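Local coordinates for protein L-hydantoinase (Arthrobacter aurescens, PDB 1GKR) that hydrolyses cyclic amides as a dinuclear zinc hydantoinase (dihydropyrimidinase), opening 5-substituted hydantoins, aryl derivatives in preference to alkyl ones, with substrate-dependent enantioselectivity, at residues D244-I249 against W298-N303; V57-H62 against K370-Y375; G127-L132 against D163-E168. All coordinates share one frame; numbering follows the deposited sequence.

Interaction 1: residues D244-I249 against W298-N303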
# COMPACT_ATOMS: atom_id res chain seq x y z
N ASP A 244 15.55 -1.63 -2.43
CA ASP A 244 14.36 -1.88 -1.62
C ASP A 244 14.37 -1.14 -0.29
O ASP A 244 13.33 -0.71 0.19
CB ASP A 244 14.16 -3.38 -1.39
CG ASP A 244 13.90 -4.13 -2.68
OD1 ASP A 244 13.16 -3.61 -3.54
OD2 ASP A 244 14.43 -5.25 -2.84
N GLY A 245 15.55 -1.00 0.30
CA GLY A 245 15.65 -0.30 1.56
C GLY A 245 15.40 1.18 1.35
O GLY A 245 14.76 1.85 2.17
N VAL A 246 15.91 1.70 0.24
CA VAL A 246 15.72 3.10 -0.08
C VAL A 246 14.22 3.34 -0.17
O VAL A 246 13.69 4.28 0.42
CB VAL A 246 16.39 3.49 -1.42
CG1 VAL A 246 16.03 4.92 -1.79
CG2 VAL A 246 17.90 3.36 -1.28
N GLU A 247 13.52 2.46 -0.89
CA GLU A 247 12.09 2.61 -1.05
C GLU A 247 11.34 2.59 0.29
O GLU A 247 10.47 3.43 0.53
CB GLU A 247 11.55 1.56 -2.01
CG GLU A 247 10.90 2.16 -3.27
CD GLU A 247 11.44 1.58 -4.57
OE1 GLU A 247 11.35 0.34 -4.75
OE2 GLU A 247 11.96 2.36 -5.42
N LEU A 248 11.67 1.64 1.17
CA LEU A 248 11.03 1.54 2.47
C LEU A 248 11.10 2.87 3.22
O LEU A 248 10.10 3.33 3.78
CB LEU A 248 11.72 0.46 3.31
CG LEU A 248 11.04 -0.90 3.52
CD1 LEU A 248 10.22 -1.30 2.31
CD2 LEU A 248 12.12 -1.95 3.79
N ILE A 249 12.28 3.48 3.23
CA ILE A 249 12.47 4.75 3.92
C ILE A 249 11.72 5.86 3.21
O ILE A 249 11.03 6.67 3.84
CB ILE A 249 13.97 5.12 3.99
CG1 ILE A 249 14.71 4.10 4.85
CG2 ILE A 249 14.15 6.50 4.58
CD1 ILE A 249 16.19 4.24 4.80
N TRP A 298 20.99 4.00 -8.84
CA TRP A 298 21.30 5.19 -9.62
C TRP A 298 20.06 5.96 -10.05
O TRP A 298 20.10 7.19 -10.16
CB TRP A 298 22.14 4.84 -10.83
CG TRP A 298 23.61 4.79 -10.55
CD1 TRP A 298 24.39 3.66 -10.42
CD2 TRP A 298 24.50 5.90 -10.44
NE1 TRP A 298 25.71 4.01 -10.25
CE2 TRP A 298 25.81 5.38 -10.25
CE3 TRP A 298 24.32 7.29 -10.48
CZ2 TRP A 298 26.93 6.20 -10.11
CZ3 TRP A 298 25.44 8.12 -10.34
CH2 TRP A 298 26.73 7.56 -10.16
N GLU A 299 18.97 5.25 -10.32
CA GLU A 299 17.73 5.90 -10.71
C GLU A 299 17.17 6.63 -9.50
O GLU A 299 16.78 7.79 -9.56
CB GLU A 299 16.71 4.88 -11.19
CG GLU A 299 16.95 4.36 -12.58
CD GLU A 299 15.95 3.27 -12.95
OE1 GLU A 299 14.74 3.45 -12.65
OE2 GLU A 299 16.37 2.25 -13.53
N GLN A 300 17.14 5.93 -8.37
CA GLN A 300 16.62 6.51 -7.15
C GLN A 300 17.39 7.77 -6.78
O GLN A 300 16.81 8.73 -6.27
CB GLN A 300 16.71 5.48 -6.03
CG GLN A 300 16.00 4.19 -6.37
CD GLN A 300 16.01 3.22 -5.22
OE1 GLN A 300 17.07 2.92 -4.66
NE2 GLN A 300 14.84 2.72 -4.86
N LEU A 301 18.69 7.77 -7.04
CA LEU A 301 19.52 8.92 -6.71
C LEU A 301 19.08 10.14 -7.49
O LEU A 301 18.71 11.16 -6.91
CB LEU A 301 20.99 8.62 -7.04
CG LEU A 301 22.11 9.29 -6.24
CD1 LEU A 301 23.24 9.61 -7.20
CD2 LEU A 301 21.64 10.54 -5.55
N GLU A 302 19.10 10.04 -8.81
CA GLU A 302 18.70 11.16 -9.65
C GLU A 302 17.25 11.54 -9.43
O GLU A 302 16.88 12.71 -9.60
CB GLU A 302 18.94 10.83 -11.13
CG GLU A 302 18.56 11.93 -12.14
CD GLU A 302 19.26 13.29 -11.92
OE1 GLU A 302 20.47 13.32 -11.60
OE2 GLU A 302 18.59 14.33 -12.09
N ASN A 303 16.42 10.58 -9.04
CA ASN A 303 15.02 10.86 -8.84
C ASN A 303 14.61 11.40 -7.48
O ASN A 303 13.44 11.69 -7.24
CB ASN A 303 14.19 9.62 -9.18
CG ASN A 303 14.13 9.38 -10.68
OD1 ASN A 303 13.86 10.30 -11.44
ND2 ASN A 303 14.37 8.14 -11.10

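Interaction 2: residues V57-H62 against K370-Y375. With ZN (zinc ion), chain F.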
# COMPACT_ATOMS: atom_id res chain seq x y z
N VAL A 57 29.62 18.69 2.25
CA VAL A 57 29.45 18.45 3.67
C VAL A 57 29.26 16.95 3.84
O VAL A 57 28.22 16.41 3.50
CB VAL A 57 28.20 19.19 4.24
CG1 VAL A 57 27.93 18.75 5.67
CG2 VAL A 57 28.43 20.70 4.20
N ASP A 58 30.28 16.28 4.36
CA ASP A 58 30.21 14.84 4.56
C ASP A 58 29.86 14.50 6.01
O ASP A 58 30.64 14.73 6.93
CB ASP A 58 31.53 14.18 4.17
CG ASP A 58 31.39 12.70 3.98
OD1 ASP A 58 30.60 12.10 4.71
OD2 ASP A 58 32.08 12.14 3.10
N GLU A 59 28.66 13.96 6.19
CA GLU A 59 28.11 13.60 7.50
C GLU A 59 28.57 12.25 8.01
O GLU A 59 28.21 11.84 9.12
CB GLU A 59 26.58 13.55 7.42
CG GLU A 59 26.10 12.45 6.48
CD GLU A 59 24.59 12.42 6.27
OE1 GLU A 59 23.94 13.46 6.51
OE2 GLU A 59 24.07 11.37 5.85
N HIS A 60 29.34 11.53 7.21
CA HIS A 60 29.76 10.20 7.62
C HIS A 60 31.27 9.95 7.50
O HIS A 60 31.72 9.29 6.56
CB HIS A 60 28.98 9.17 6.83
CG HIS A 60 29.01 7.81 7.43
ND1 HIS A 60 28.02 6.87 7.21
CD2 HIS A 60 29.91 7.22 8.25
CE1 HIS A 60 28.32 5.76 7.87
NE2 HIS A 60 29.46 5.95 8.51
N VAL A 61 32.02 10.45 8.47
CA VAL A 61 33.45 10.32 8.45
C VAL A 61 34.01 9.61 9.69
O VAL A 61 33.59 9.88 10.83
CB VAL A 61 34.10 11.72 8.31
CG1 VAL A 61 35.62 11.62 8.21
CG2 VAL A 61 33.52 12.42 7.11
N HIS A 62 34.94 8.69 9.45
CA HIS A 62 35.60 7.95 10.52
C HIS A 62 37.12 8.15 10.44
O HIS A 62 37.86 7.23 10.05
CB HIS A 62 35.34 6.45 10.41
CG HIS A 62 33.91 6.06 10.52
ND1 HIS A 62 33.24 6.01 11.72
CD2 HIS A 62 33.03 5.62 9.58
CE1 HIS A 62 32.01 5.56 11.52
NE2 HIS A 62 31.86 5.31 10.23
N LYS A 370 21.32 20.85 6.06
CA LYS A 370 19.96 21.09 6.54
C LYS A 370 19.56 20.13 7.64
O LYS A 370 19.16 20.56 8.72
CB LYS A 370 18.97 20.99 5.38
CG LYS A 370 18.96 22.21 4.47
CD LYS A 370 17.98 22.04 3.33
CE LYS A 370 17.83 23.32 2.55
NZ LYS A 370 16.91 23.13 1.39
N LEU A 371 19.67 18.83 7.39
CA LEU A 371 19.27 17.85 8.40
C LEU A 371 19.94 18.03 9.77
O LEU A 371 19.33 17.77 10.79
CB LEU A 371 19.51 16.43 7.89
CG LEU A 371 18.58 16.03 6.74
CD1 LEU A 371 19.03 14.72 6.15
CD2 LEU A 371 17.17 15.91 7.26
N PHE A 372 21.18 18.49 9.79
CA PHE A 372 21.88 18.67 11.06
C PHE A 372 21.78 20.05 11.66
O PHE A 372 22.29 20.32 12.75
CB PHE A 372 23.34 18.27 10.91
CG PHE A 372 23.54 16.79 10.90
CD1 PHE A 372 23.53 16.07 12.08
CD2 PHE A 372 23.71 16.11 9.69
CE1 PHE A 372 23.67 14.68 12.07
CE2 PHE A 372 23.85 14.73 9.66
CZ PHE A 372 23.84 14.01 10.84
N GLY A 373 21.11 20.94 10.93
CA GLY A 373 20.93 22.28 11.42
C GLY A 373 22.13 23.20 11.31
O GLY A 373 22.24 24.14 12.09
N ILE A 374 23.02 22.95 10.37
CA ILE A 374 24.17 23.83 10.22
C ILE A 374 24.01 24.53 8.88
O ILE A 374 24.94 25.14 8.35
CB ILE A 374 25.50 23.02 10.23
CG1 ILE A 374 25.52 21.98 9.11
CG2 ILE A 374 25.67 22.31 11.55
CD1 ILE A 374 26.76 21.11 9.11
N TYR A 375 22.77 24.48 8.37
CA TYR A 375 22.45 24.98 7.05
C TYR A 375 22.92 26.31 6.51
O TYR A 375 24.07 26.41 6.06
CB TYR A 375 20.96 24.88 6.73
CG TYR A 375 20.65 25.33 5.31
CD1 TYR A 375 21.31 24.77 4.21
CD2 TYR A 375 19.74 26.35 5.07
CE1 TYR A 375 21.06 25.22 2.91
CE2 TYR A 375 19.48 26.81 3.78
CZ TYR A 375 20.13 26.25 2.70
OH TYR A 375 19.85 26.72 1.42
ZN ZN F . 30.36 4.17 9.23
O HOH W 1 30.58 1.75 8.63

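Interaction 3: residues G127-L132 against D163-E168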
# COMPACT_ATOMS: atom_id res chain seq x y z
N GLY A 127 25.67 6.87 21.15
CA GLY A 127 24.54 6.43 21.93
C GLY A 127 24.73 4.93 22.07
O GLY A 127 24.39 4.17 21.17
N VAL A 128 25.30 4.52 23.20
CA VAL A 128 25.54 3.11 23.47
C VAL A 128 24.80 2.66 24.72
O VAL A 128 24.28 3.49 25.48
CB VAL A 128 27.04 2.85 23.64
CG1 VAL A 128 27.75 3.05 22.30
CG2 VAL A 128 27.59 3.81 24.68
N PRO A 129 24.74 1.35 24.97
CA PRO A 129 24.01 0.93 26.17
C PRO A 129 24.59 1.51 27.45
O PRO A 129 25.81 1.50 27.67
CB PRO A 129 24.07 -0.59 26.11
CG PRO A 129 25.29 -0.88 25.33
CD PRO A 129 25.33 0.19 24.27
N GLY A 130 23.69 2.08 28.26
CA GLY A 130 24.06 2.65 29.53
C GLY A 130 24.55 4.07 29.60
O GLY A 130 24.87 4.53 30.70
N ASN A 131 24.63 4.80 28.49
CA ASN A 131 25.13 6.17 28.58
C ASN A 131 24.06 7.21 28.32
O ASN A 131 24.36 8.37 28.06
CB ASN A 131 26.33 6.37 27.63
CG ASN A 131 25.92 6.73 26.22
OD1 ASN A 131 25.01 6.13 25.66
ND2 ASN A 131 26.61 7.70 25.63
N LEU A 132 22.81 6.78 28.43
CA LEU A 132 21.68 7.65 28.17
C LEU A 132 21.80 9.10 28.67
O LEU A 132 21.55 10.05 27.93
CB LEU A 132 20.41 7.01 28.72
CG LEU A 132 19.10 7.51 28.12
CD1 LEU A 132 19.20 7.51 26.61
CD2 LEU A 132 17.98 6.60 28.55
N ASP A 163 16.54 -3.17 21.11
CA ASP A 163 15.42 -2.32 20.70
C ASP A 163 14.98 -1.39 21.83
O ASP A 163 14.64 -0.24 21.58
CB ASP A 163 14.25 -3.18 20.20
CG ASP A 163 14.65 -4.05 19.01
OD1 ASP A 163 15.55 -3.64 18.27
OD2 ASP A 163 14.07 -5.14 18.81
N GLY A 164 15.01 -1.86 23.06
CA GLY A 164 14.61 -1.04 24.19
C GLY A 164 15.57 0.11 24.40
O GLY A 164 15.17 1.26 24.60
N GLU A 165 16.87 -0.18 24.35
CA GLU A 165 17.86 0.87 24.54
C GLU A 165 17.76 1.85 23.38
O GLU A 165 17.82 3.07 23.57
CB GLU A 165 19.26 0.26 24.61
CG GLU A 165 19.30 -0.99 25.46
CD GLU A 165 20.70 -1.46 25.75
OE1 GLU A 165 21.33 -0.88 26.66
OE2 GLU A 165 21.17 -2.40 25.07
N LEU A 166 17.62 1.31 22.17
CA LEU A 166 17.49 2.14 20.98
C LEU A 166 16.25 3.02 21.11
O LEU A 166 16.28 4.20 20.76
CB LEU A 166 17.36 1.26 19.73
CG LEU A 166 17.26 2.02 18.40
CD1 LEU A 166 18.47 2.92 18.21
CD2 LEU A 166 17.15 1.04 17.27
N PHE A 167 15.16 2.46 21.61
CA PHE A 167 13.94 3.23 21.79
C PHE A 167 14.12 4.36 22.79
O PHE A 167 13.63 5.47 22.57
CB PHE A 167 12.80 2.34 22.25
CG PHE A 167 11.50 3.06 22.39
CD1 PHE A 167 10.85 3.56 21.27
CD2 PHE A 167 10.95 3.29 23.65
CE1 PHE A 167 9.66 4.28 21.39
CE2 PHE A 167 9.76 4.00 23.78
CZ PHE A 167 9.12 4.49 22.65
N GLU A 168 14.82 4.09 23.89
CA GLU A 168 15.04 5.13 24.90
C GLU A 168 15.92 6.24 24.33
O GLU A 168 15.74 7.42 24.65
CB GLU A 168 15.70 4.55 26.15
CG GLU A 168 14.83 3.55 26.87
CD GLU A 168 15.38 3.15 28.22
OE1 GLU A 168 16.58 2.77 28.29
OE2 GLU A 168 14.61 3.21 29.20

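Interaction 1: residues D244-I249 against W298-N303
Gln-300 on helix 291-303 spans the gap to helix 243-254, where its terminal amide meets Val-246 and Glu-247. The helices are not in close contact, the nearest CA atoms, those of Val-246 and Gln-300, being 7.9 Å apart. A long side chain with a polar end therefore suits this position. Following the segment from its start, Gln-300 is the one residue of 298-303 that reaches the other helix. With CG anti to the carbonyl carbon (chi1 -55°) and the chain extended beyond it, the amide reaches directly across. Its NE2 donates to Glu-247 OE2 at 3.0 Å, a bent bond with an N-H...O angle of 137°. The acceptor lies in the amide plane, but the amide stands roughly perpendicular to the carboxylate, so the N-H comes from above the carboxylate plane, 70° out of it. NE2 also donates to the carbonyl O of Pro-243. On the other branch, Gln-300 OE1 rests against Val-246 CB at 3.4 Å, and Gln-300 CD lies 3.8 Å from Val-246 CG1. The branched valine thus presents an apolar wall to the amide, while its side chain also touches Cys-261 of strand 259-263. Were Gln-300 replaced by alanine, the carboxylate of Glu-247 and the carbonyl of Pro-243 would probably both lose their donor, and Val-246 its neighbour. The chemistry implies a mixed joint between two outer helices of the barrel: a neutral amide whose two acceptors fix its rotation, set against a carboxylate whose other oxygen, OE1, forms a long, weak ion pair with Arg-296.

Interaction 2: residues V57-H62 against K370-Y375
The barrel strand 51-62, which carries zinc ligands near its end, is backed by the end of helix 357-372 and the residues that follow it: Glu-59 meets Phe-372, and Val-57 meets Ile-374. Glu-59 lies where the chain turns a corner. Its CG is tucked between the backbone N and the carbonyl carbon (chi1 64°), which directs the extended chain towards the phenylalanine. Glu-59 OE1 arrives in the plane of the ring, at its edge, 3.4 Å from Phe-372 CE2, with the carboxylate turned almost perpendicular to the ring. An aromatic rim, with its slightly positive hydrogens, suits a carboxylate oxygen better than the face would. Glu-59 CB touches the same Phe-372 CE2 at 3.7 Å. The other oxygen, OE2, accepts from Thr-308 OG1 and also lies close to Glu-262 OE2. In the TIM barrel of the amidohydrolase family, the first strand ends in a His-X-His motif, represented here by His-60 and His-62. Both use NE2 to bind the same zinc ion, His-60 NE2 at 2.1 Å, alongside a water, Asp-312 and the carbamylated Lys-147, which bridges to the second zinc. Two second-shell carboxylates position His-60. Glu-262 OE1 bonds its ND1, fixing the turn of the ring, while Asp-58 OD1 accepts the backbone N of His-60 at 2.9 Å in an Asx turn that secures the bend. On the helix side, Gly-373 takes the positive phi of a Schellman motif, ending the helix and directing Ile-374 back to the strand. There Ile-374 CD1 meets Val-57 CG1 at 4.3 Å, an apolar contact suited to branched side chains, and Val-57 rests in addition on Pro-368 of the same helix.

Interaction 3: residues G127-L132 against D163-E168
Leu-132 lies across the side chain of Glu-168 at about a right angle, and this is the more closely packed part of the contact. Its CD2 methyl sits 3.9 Å from Glu-168 CB, and its CD1 is 4.0 Å from the carbonyl O of Glu-168. The leucine reaches the helix because CG stands anti to the backbone N (chi1 -159°); it packs chiefly on the aliphatic base of the glutamate, with Glu-168 OE1 still 4.1 Å from Leu-132 CD2, while the other oxygen, OE2, is engaged outside. Glu-168 OE2 accepts a weak hydrogen bond from Gln-196 of a neighbouring subunit, whose Ala-192 also packs on Glu-168. The loop that precedes helix 132-140 is shaped by a type II beta turn from Val-128 to Asn-131. Pro-129 fits its second position and Gly-130 its third, where phi is 85° and a CB would be jammed against the preceding carbonyl. Asn-131 OD1 ties the turn together by accepting the N-H of Val-128 at 3.0 Å. The looser, solvent-facing side holds Pro-129, Gly-130 and Glu-165. The carboxylate of Glu-165 lies beside the proline ring, but its modelled closeness there is doubtful. Glu-165 OE2 accepts the backbone N of Ser-162, just before helix 163-176, one half of the pattern found in a capping box.

How the interactions relate
Interactions 1 and 3 both fall within the long chain loop closed by interaction 2, and interaction 3 is complete before interaction 1 begins. None touches another: nearest atoms are about 10 Å apart between interactions 1 and 2, 12 Å between 2 and 3, and 13 Å between 1 and 3. Interaction 2 is the innermost, its centre about 8 Å from that of the chain, and contains two ligands of one zinc ion. Interaction 1 lies farther out, yet the side chain of Val-246 is only about 10 Å from that of His-239, a ligand of the second zinc. Interaction 3, its centre about 24 Å from that of the chain, lies away from the metal site and beside a neighbouring subunit of the tetramer.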